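Local coordinates for Serine/threonine-protein kinase Tel1 (Chaetomium thermophilum, PDB 6SKY) that probably senses DNA damage as a serine/threonine kinase of the ATM subfamily, phosphorylating proteins at serine or threonine followed by glutamine to start checkpoint signalling, at residues F1798-H1803 / I1846-T1851; L1841-I1846 / C1881-V1886. One frame throughout, in Å; residues are numbered along the deposited sequence.

Contact 1: F1798-H1803 / I1846-T1851; sequences FPFVVH and ILYLRT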
loop_
_atom_site.group_PDB
_atom_site.type_symbol
_atom_site.label_atom_id
_atom_site.label_comp_id
_atom_site.label_asym_id
_atom_site.label_seq_id
_atom_site.Cartn_x
_atom_site.Cartn_y
_atom_site.Cartn_z
ATOM N N PHE A 1798 -13.159 52.524 -22.720
ATOM C CA PHE A 1798 -14.386 52.398 -21.936
ATOM C C PHE A 1798 -14.187 52.538 -20.430
ATOM O O PHE A 1798 -14.940 53.305 -19.802
ATOM C CB PHE A 1798 -15.048 51.068 -22.295
ATOM C CG PHE A 1798 -16.458 50.961 -21.860
ATOM C CD1 PHE A 1798 -17.444 51.646 -22.524
ATOM C CD2 PHE A 1798 -16.805 50.164 -20.797
ATOM C CE1 PHE A 1798 -18.736 51.548 -22.130
ATOM C CE2 PHE A 1798 -18.101 50.064 -20.402
ATOM C CZ PHE A 1798 -19.067 50.756 -21.068
ATOM N N PRO A 1799 -13.237 51.847 -19.786
ATOM C CA PRO A 1799 -13.114 52.000 -18.332
ATOM C C PRO A 1799 -12.785 53.410 -17.899
ATOM O O PRO A 1799 -13.314 53.881 -16.889
ATOM C CB PRO A 1799 -11.985 51.026 -17.988
ATOM C CG PRO A 1799 -11.997 50.061 -19.054
ATOM C CD PRO A 1799 -12.304 50.823 -20.276
ATOM N N PHE A 1800 -11.919 54.099 -18.634
ATOM C CA PHE A 1800 -11.548 55.453 -18.257
ATOM C C PHE A 1800 -12.739 56.390 -18.341
ATOM O O PHE A 1800 -12.920 57.254 -17.481
ATOM C CB PHE A 1800 -10.417 55.946 -19.147
ATOM C CG PHE A 1800 -9.217 55.065 -19.134
ATOM C CD1 PHE A 1800 -8.546 54.810 -17.966
ATOM C CD2 PHE A 1800 -8.748 54.507 -20.289
ATOM C CE1 PHE A 1800 -7.446 54.008 -17.955
ATOM C CE2 PHE A 1800 -7.646 53.708 -20.272
ATOM C CZ PHE A 1800 -6.999 53.462 -19.104
ATOM N N VAL A 1801 -13.575 56.223 -19.361
ATOM C CA VAL A 1801 -14.751 57.069 -19.499
ATOM C C VAL A 1801 -15.726 56.808 -18.365
ATOM O O VAL A 1801 -16.243 57.745 -17.742
ATOM C CB VAL A 1801 -15.410 56.846 -20.868
ATOM C CG1 VAL A 1801 -16.673 57.647 -20.976
ATOM C CG2 VAL A 1801 -14.463 57.226 -21.969
ATOM N N VAL A 1802 -16.006 55.534 -18.086
ATOM C CA VAL A 1802 -16.932 55.203 -17.008
ATOM C C VAL A 1802 -16.445 55.785 -15.691
ATOM O O VAL A 1802 -17.214 56.391 -14.937
ATOM C CB VAL A 1802 -17.121 53.684 -16.911
ATOM C CG1 VAL A 1802 -17.869 53.345 -15.667
ATOM C CG2 VAL A 1802 -17.863 53.180 -18.101
ATOM N N HIS A 1803 -15.155 55.625 -15.398
ATOM C CA HIS A 1803 -14.627 56.140 -14.145
ATOM C C HIS A 1803 -14.701 57.656 -14.088
ATOM O O HIS A 1803 -15.049 58.218 -13.050
ATOM C CB HIS A 1803 -13.193 55.677 -13.939
ATOM C CG HIS A 1803 -12.524 56.315 -12.766
ATOM N ND1 HIS A 1803 -11.315 56.963 -12.859
ATOM C CD2 HIS A 1803 -12.904 56.415 -11.474
ATOM C CE1 HIS A 1803 -10.976 57.433 -11.675
ATOM N NE2 HIS A 1803 -11.923 57.113 -10.817
ATOM N N ILE A 1846 -15.582 46.639 -14.242
ATOM C CA ILE A 1846 -15.793 46.445 -12.808
ATOM C C ILE A 1846 -14.461 46.256 -12.094
ATOM O O ILE A 1846 -14.200 46.857 -11.042
ATOM C CB ILE A 1846 -16.730 45.255 -12.562
ATOM C CG1 ILE A 1846 -18.122 45.544 -13.103
ATOM C CG2 ILE A 1846 -16.812 44.946 -11.101
ATOM C CD1 ILE A 1846 -19.055 44.389 -12.967
ATOM N N LEU A 1847 -13.594 45.417 -12.657
ATOM C CA LEU A 1847 -12.281 45.208 -12.064
ATOM C C LEU A 1847 -11.498 46.507 -11.981
ATOM O O LEU A 1847 -10.877 46.801 -10.960
ATOM C CB LEU A 1847 -11.500 44.179 -12.866
ATOM C CG LEU A 1847 -11.888 42.722 -12.737
ATOM C CD1 LEU A 1847 -10.949 41.916 -13.575
ATOM C CD2 LEU A 1847 -11.801 42.317 -11.306
ATOM N N TYR A 1848 -11.499 47.293 -13.055
ATOM C CA TYR A 1848 -10.750 48.542 -13.043
ATOM C C TYR A 1848 -11.289 49.501 -11.998
ATOM O O TYR A 1848 -10.521 50.202 -11.339
ATOM C CB TYR A 1848 -10.780 49.192 -14.420
ATOM C CG TYR A 1848 -10.129 50.543 -14.453
ATOM C CD1 TYR A 1848 -8.760 50.662 -14.470
ATOM C CD2 TYR A 1848 -10.884 51.697 -14.469
ATOM C CE1 TYR A 1848 -8.166 51.878 -14.494
ATOM C CE2 TYR A 1848 -10.292 52.919 -14.488
ATOM C CZ TYR A 1848 -8.932 53.002 -14.503
ATOM O OH TYR A 1848 -8.324 54.222 -14.530
ATOM N N LEU A 1849 -12.605 49.558 -11.834
ATOM C CA LEU A 1849 -13.164 50.453 -10.834
ATOM C C LEU A 1849 -12.820 50.006 -9.426
ATOM O O LEU A 1849 -12.766 50.833 -8.515
ATOM C CB LEU A 1849 -14.674 50.553 -10.993
ATOM C CG LEU A 1849 -15.210 51.409 -12.129
ATOM C CD1 LEU A 1849 -16.686 51.210 -12.211
ATOM C CD2 LEU A 1849 -14.884 52.850 -11.901
ATOM N N ARG A 1850 -12.597 48.712 -9.220
ATOM C CA ARG A 1850 -12.154 48.246 -7.910
ATOM C C ARG A 1850 -10.770 48.745 -7.511
ATOM O O ARG A 1850 -10.404 48.602 -6.347
ATOM C CB ARG A 1850 -12.148 46.730 -7.863
ATOM C CG ARG A 1850 -13.388 46.120 -7.293
ATOM C CD ARG A 1850 -13.209 44.632 -7.234
ATOM N NE ARG A 1850 -11.845 44.284 -6.861
ATOM C CZ ARG A 1850 -11.444 44.064 -5.615
ATOM N NH1 ARG A 1850 -12.305 44.155 -4.617
ATOM N NH2 ARG A 1850 -10.180 43.756 -5.370
ATOM N N THR A 1851 -9.986 49.302 -8.425
ATOM C CA THR A 1851 -8.647 49.768 -8.101
ATOM C C THR A 1851 -8.554 51.278 -7.966
ATOM O O THR A 1851 -7.456 51.797 -7.776
ATOM C CB THR A 1851 -7.641 49.306 -9.157
ATOM O OG1 THR A 1851 -7.820 50.064 -10.352
ATOM C CG2 THR A 1851 -7.830 47.854 -9.478
#

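Contact 2: L1841-I1846 / C1881-V1886; sequences LLINTI and CGMYKV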
loop_
_atom_site.group_PDB
_atom_site.type_symbol
_atom_site.label_atom_id
_atom_site.label_comp_id
_atom_site.label_asym_id
_atom_site.label_seq_id
_atom_site.Cartn_x
_atom_site.Cartn_y
_atom_site.Cartn_z
ATOM N N LEU A 1841 -15.776 43.049 -21.482
ATOM C CA LEU A 1841 -15.461 44.452 -21.253
ATOM C C LEU A 1841 -16.178 44.993 -20.030
ATOM O O LEU A 1841 -15.628 45.823 -19.306
ATOM C CB LEU A 1841 -15.820 45.263 -22.492
ATOM C CG LEU A 1841 -15.519 46.751 -22.518
ATOM C CD1 LEU A 1841 -14.040 46.983 -22.530
ATOM C CD2 LEU A 1841 -16.151 47.359 -23.726
ATOM N N LEU A 1842 -17.395 44.525 -19.772
ATOM C CA LEU A 1842 -18.085 44.904 -18.541
ATOM C C LEU A 1842 -17.341 44.407 -17.311
ATOM O O LEU A 1842 -17.170 45.139 -16.327
ATOM C CB LEU A 1842 -19.502 44.352 -18.548
ATOM C CG LEU A 1842 -20.575 45.297 -19.045
ATOM C CD1 LEU A 1842 -21.908 44.626 -18.905
ATOM C CD2 LEU A 1842 -20.523 46.566 -18.245
ATOM N N ILE A 1843 -16.904 43.153 -17.341
ATOM C CA ILE A 1843 -16.168 42.597 -16.213
ATOM C C ILE A 1843 -14.859 43.341 -15.998
ATOM O O ILE A 1843 -14.475 43.633 -14.860
ATOM C CB ILE A 1843 -15.942 41.096 -16.432
ATOM C CG1 ILE A 1843 -17.264 40.357 -16.289
ATOM C CG2 ILE A 1843 -14.937 40.569 -15.462
ATOM C CD1 ILE A 1843 -17.317 39.103 -17.075
ATOM N N ASN A 1844 -14.158 43.673 -17.081
ATOM C CA ASN A 1844 -12.917 44.422 -16.939
ATOM C C ASN A 1844 -13.154 45.833 -16.427
ATOM O O ASN A 1844 -12.311 46.373 -15.712
ATOM C CB ASN A 1844 -12.175 44.460 -18.261
ATOM C CG ASN A 1844 -11.403 43.209 -18.511
ATOM O OD1 ASN A 1844 -11.538 42.577 -19.546
ATOM N ND2 ASN A 1844 -10.584 42.832 -17.554
ATOM N N THR A 1845 -14.290 46.442 -16.753
ATOM C CA THR A 1845 -14.592 47.748 -16.180
ATOM C C THR A 1845 -14.840 47.654 -14.683
ATOM O O THR A 1845 -14.380 48.508 -13.921
ATOM C CB THR A 1845 -15.799 48.365 -16.870
ATOM O OG1 THR A 1845 -15.563 48.410 -18.276
ATOM C CG2 THR A 1845 -16.023 49.761 -16.373
ATOM N N ILE A 1846 -15.582 46.639 -14.242
ATOM C CA ILE A 1846 -15.793 46.445 -12.808
ATOM C C ILE A 1846 -14.461 46.256 -12.094
ATOM O O ILE A 1846 -14.200 46.857 -11.042
ATOM C CB ILE A 1846 -16.730 45.255 -12.562
ATOM C CG1 ILE A 1846 -18.122 45.544 -13.103
ATOM C CG2 ILE A 1846 -16.812 44.946 -11.101
ATOM C CD1 ILE A 1846 -19.055 44.389 -12.967
ATOM N N CYS A 1881 -17.259 33.470 -19.313
ATOM C CA CYS A 1881 -16.254 34.030 -20.204
ATOM C C CYS A 1881 -14.894 33.363 -20.076
ATOM O O CYS A 1881 -13.975 33.732 -20.809
ATOM C CB CYS A 1881 -16.105 35.527 -19.946
ATOM S SG CYS A 1881 -17.604 36.472 -20.191
ATOM N N GLY A 1882 -14.732 32.412 -19.163
ATOM C CA GLY A 1882 -13.469 31.723 -19.022
ATOM C C GLY A 1882 -12.426 32.438 -18.202
ATOM O O GLY A 1882 -11.237 32.152 -18.352
ATOM N N MET A 1883 -12.825 33.363 -17.340
ATOM C CA MET A 1883 -11.916 34.104 -16.475
ATOM C C MET A 1883 -12.107 33.556 -15.067
ATOM O O MET A 1883 -12.920 34.062 -14.300
ATOM C CB MET A 1883 -12.206 35.593 -16.530
ATOM C CG MET A 1883 -12.303 36.168 -17.915
ATOM S SD MET A 1883 -13.245 37.698 -17.979
ATOM C CE MET A 1883 -12.052 38.884 -17.395
ATOM N N TYR A 1884 -11.349 32.524 -14.721
ATOM C CA TYR A 1884 -11.632 31.784 -13.500
ATOM C C TYR A 1884 -11.019 32.398 -12.252
ATOM O O TYR A 1884 -11.595 32.267 -11.172
ATOM C CB TYR A 1884 -11.173 30.340 -13.657
ATOM C CG TYR A 1884 -11.947 29.623 -14.723
ATOM C CD1 TYR A 1884 -13.301 29.410 -14.585
ATOM C CD2 TYR A 1884 -11.333 29.181 -15.872
ATOM C CE1 TYR A 1884 -14.014 28.771 -15.549
ATOM C CE2 TYR A 1884 -12.042 28.540 -16.844
ATOM C CZ TYR A 1884 -13.379 28.335 -16.677
ATOM O OH TYR A 1884 -14.092 27.689 -17.652
ATOM N N LYS A 1885 -9.889 33.086 -12.359
ATOM C CA LYS A 1885 -9.363 33.785 -11.194
ATOM C C LYS A 1885 -10.196 35.015 -10.872
ATOM O O LYS A 1885 -10.445 35.317 -9.701
ATOM C CB LYS A 1885 -7.909 34.159 -11.429
ATOM C CG LYS A 1885 -6.996 32.972 -11.506
ATOM C CD LYS A 1885 -5.688 33.351 -12.120
ATOM C CE LYS A 1885 -4.658 32.285 -11.891
ATOM N NZ LYS A 1885 -5.188 30.955 -12.227
ATOM N N VAL A 1886 -10.652 35.727 -11.901
ATOM C CA VAL A 1886 -11.593 36.822 -11.701
ATOM C C VAL A 1886 -12.881 36.304 -11.084
ATOM O O VAL A 1886 -13.457 36.930 -10.189
ATOM C CB VAL A 1886 -11.844 37.541 -13.037
ATOM C CG1 VAL A 1886 -12.756 38.693 -12.846
ATOM C CG2 VAL A 1886 -10.548 38.004 -13.631
#

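Contact 1: F1798-H1803 / I1846-T1851
Pro1799 and Tyr1848 bring their CA atoms to 6.7 Å, and one turn further along the first helix the CA atoms of His1803 and Leu1849 are again 6.7 Å apart. The first helix is kinked here: the N atoms of Pro1799 and Phe1800 make no bond to the preceding turn. Tyr1848 gives up more surface than any other residue here. With CG anti to the backbone N (chi1 175°), its ring extends across to the other helix, where Pro1799 CB approaches CD2 to 3.7 Å from an oblique direction. Phe1800 supplies an offset edge-to-face stack, its edge toward the tyrosine face, with centroids 5.5 Å apart and planes at 82°. In return, Tyr1848 OH lies at the phenylalanine edge, near the plane of that ring and 3.5 Å from CD1.

Between these helices, 1793-1808 and 1836-1849, the chain forms one other helix, 1815-1827; this pairing of next-but-one helices is consistent with an alpha solenoid. At the other end of the contact, His1803 CB sits at the tyrosine edge, 4.0 Å from CE2, and 3.9 Å from Leu1849 CD2. Val1802 CG1 adds a looser apolar approach, 4.2 Å from Leu1849 CD1. No hydrogen bond crosses between the segments; instead Ser1670 OG bonds both Tyr1848 OH and His1803 ND1, bridging the two polar ends.

Contact 2: L1841-I1846 / C1881-V1886
Ile1843 has CG2 anti to its backbone N and CG1 beside that N (chi1 -71°), an arrangement that sends its two branches to different partners in 1881-1886. The methyl CG2 is shared: Met1883 CE lies 3.9 Å from it, and Val1886 CG1 also lies 3.9 Å from it. The methionine chain bends at its last torsion (chi3 79°); it and the isoleucine side chain run alongside one another, pointing opposite ways, and the valine comes in at a slant. The longer isoleucine branch ends at CD1, 4.1 Å from Cys1881 SG, so one side chain meets all three partners. The contact is largely apolar and no hydrogen bond crosses it; the backbones stay apart, the closest CA pair, Ile1843 and Val1886, being 8.6 Å apart.

Polar links run to neighbours. Cys1881 O accepts a hydrogen bond from Lys1840 NZ, and Val1886 N, in the first turn of helix 1884-1898, bonds Glu1654 OE2. Between Cys1881 and Met1883, which both meet Ile1843, Gly1882 (phi 82°) ends helix 1871-1880 in a Schellman motif, and Met1883 follows directly as N-cap residue of helix 1884-1898: a short connection between consecutive helices, consistent with the alpha-solenoid architecture.

Contacts 1 and 2 have centres about 12 Å apart and share helix 1836-1849, with Ile1846 common to both segments taken from it. Each also reaches into the other. Leu1841 CG, of contact 2, lies 4.0 Å from Phe1798 CD2. Leu1847 CD1, of contact 1, lies 3.8 Å from Val1886 CG1. The shared helix is thus flanked by helices 1793-1808 and 1884-1898. Both contacts lie away from the nucleotide and magnesium sites. Their segments do reach the kinase-family region: Thr1851 touches Pro2730, Val1886 touches Pro2732, and Lys1885 touches Asp2733, the last two at the start of helix 2732-2755.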